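Local structure of uncharacterized protein (4QEY) at residues S84-Q88 against A89-L93. The protein is of unknown function but belongs to a family of PLAT/LH2 and C2-like lipoproteins, and so may bind calcium. Residues are numbered along the deposited sequence; the frame is centred on the assembly and turned at random.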
loop_
_atom_site.group_PDB
_atom_site.type_symbol
_atom_site.label_atom_id
_atom_site.label_comp_id
_atom_site.label_asym_id
_atom_site.label_seq_id
_atom_site.Cartn_x
_atom_site.Cartn_y
_atom_site.Cartn_z
ATOM N N SER A 84 10.120 10.514 -8.300
ATOM C CA SER A 84 11.472 10.228 -8.772
ATOM C C SER A 84 12.442 11.272 -8.264
ATOM O O SER A 84 12.138 12.479 -8.308
ATOM C CB SER A 84 11.508 10.188 -10.292
ATOM O OG SER A 84 11.217 11.475 -10.821
ATOM N N THR A 85 13.636 10.802 -7.829
ATOM C CA THR A 85 14.702 11.637 -7.254
ATOM C C THR A 85 15.988 11.591 -8.143
ATOM O O THR A 85 17.085 11.875 -7.656
ATOM C CB THR A 85 14.983 11.160 -5.823
ATOM O OG1 THR A 85 15.346 9.786 -5.854
ATOM C CG2 THR A 85 13.796 11.327 -4.909
ATOM N N SER A 86 15.829 11.301 -9.452
ATOM C CA SER A 86 16.922 11.187 -10.413
ATOM C C SER A 86 16.654 11.955 -11.710
ATOM O O SER A 86 15.549 11.897 -12.251
ATOM C CB SER A 86 17.148 9.714 -10.749
ATOM O OG SER A 86 18.116 9.513 -11.769
ATOM N N GLU A 87 17.695 12.670 -12.199
ATOM C CA GLU A 87 17.811 13.382 -13.484
ATOM C C GLU A 87 18.140 12.414 -14.646
ATOM O O GLU A 87 18.263 12.857 -15.789
ATOM C CB GLU A 87 18.879 14.491 -13.414
ATOM C CG GLU A 87 18.528 15.624 -12.467
ATOM C CD GLU A 87 19.366 16.889 -12.501
ATOM O OE1 GLU A 87 20.304 17.001 -13.327
ATOM O OE2 GLU A 87 19.040 17.803 -11.713
ATOM N N GLN A 88 18.265 11.111 -14.360
ATOM C CA GLN A 88 18.600 10.103 -15.355
ATOM C C GLN A 88 17.329 9.394 -15.807
ATOM O O GLN A 88 16.516 8.958 -14.975
ATOM C CB GLN A 88 19.639 9.103 -14.811
ATOM C CG GLN A 88 21.024 9.730 -14.575
ATOM C CD GLN A 88 22.046 8.824 -13.909
ATOM O OE1 GLN A 88 21.946 7.592 -13.935
ATOM N NE2 GLN A 88 23.076 9.422 -13.308
ATOM N N ALA A 89 17.129 9.334 -17.145
ATOM C CA ALA A 89 15.982 8.676 -17.772
ATOM C C ALA A 89 16.180 7.158 -17.813
ATOM O O ALA A 89 17.319 6.683 -17.908
ATOM C CB ALA A 89 15.770 9.214 -19.175
ATOM N N GLY A 90 15.077 6.421 -17.722
ATOM C CA GLY A 90 15.094 4.965 -17.789
ATOM C C GLY A 90 15.184 4.213 -16.476
ATOM O O GLY A 90 15.304 2.986 -16.499
ATOM N N LYS A 91 15.149 4.923 -15.326
ATOM C CA LYS A 91 15.138 4.297 -14.005
ATOM C C LYS A 91 13.735 3.745 -13.773
ATOM O O LYS A 91 12.759 4.452 -14.006
ATOM C CB LYS A 91 15.579 5.277 -12.905
ATOM C CG LYS A 91 17.006 5.821 -13.067
ATOM C CD LYS A 91 18.077 4.747 -12.923
ATOM C CE LYS A 91 19.459 5.329 -12.812
ATOM N NZ LYS A 91 20.465 4.275 -12.515
ATOM N N LYS A 92 13.623 2.469 -13.398
ATOM C CA LYS A 92 12.332 1.813 -13.256
ATOM C C LYS A 92 12.022 1.402 -11.829
ATOM O O LYS A 92 12.895 0.935 -11.092
ATOM C CB LYS A 92 12.245 0.542 -14.142
ATOM C CG LYS A 92 12.452 0.762 -15.642
ATOM C CD LYS A 92 12.261 -0.520 -16.443
ATOM C CE LYS A 92 12.414 -0.280 -17.932
ATOM N NZ LYS A 92 12.096 -1.484 -18.738
ATOM N N LEU A 93 10.739 1.543 -11.468
ATOM C CA LEU A 93 10.191 1.092 -10.201
ATOM C C LEU A 93 8.974 0.263 -10.483
ATOM O O LEU A 93 8.086 0.696 -11.210
ATOM C CB LEU A 93 9.855 2.222 -9.212
ATOM C CG LEU A 93 9.549 1.736 -7.773
ATOM C CD1 LEU A 93 10.820 1.343 -7.055
ATOM C CD2 LEU A 93 8.852 2.788 -6.971
#
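Gln88 and Lys91 meet in a local, solvent-facing side-chain contact within the loop that carries the chain from strand 73-84 in one sheet to strand 92-101 in the other. Their side chains run alongside one another in the same direction, Gln88 extended beyond CG and Lys91 bent at its second torsion (chi2 -66°). The amide oxygen OE1 of Gln88 lies 3.5 Å from CE of Lys91, a van der Waals contact with no hydrogen bond between the two side chains. Nearer the backbone, CG of Lys91 packs 3.7 Å from the carbonyl O of Gln88. In one of its two modelled conformers, Ser86 sets OG anti to the backbone N (chi1 175°), where it accepts a hydrogen bond from N of Gln88 at 3.0 Å, forming an ST turn. An alanine in place of Lys91 would probably leave the Gln88 side chain freer to turn, having lost the aliphatic chain beside it. The loop leans on its neighbours: Thr115, just beyond strand 104-114, hydrogen-bonds through OG1 to Gln88 O and Lys91 N, while Asp25, ahead of strand 26-36, forms a long, weak ion pair with Lys91 NZ.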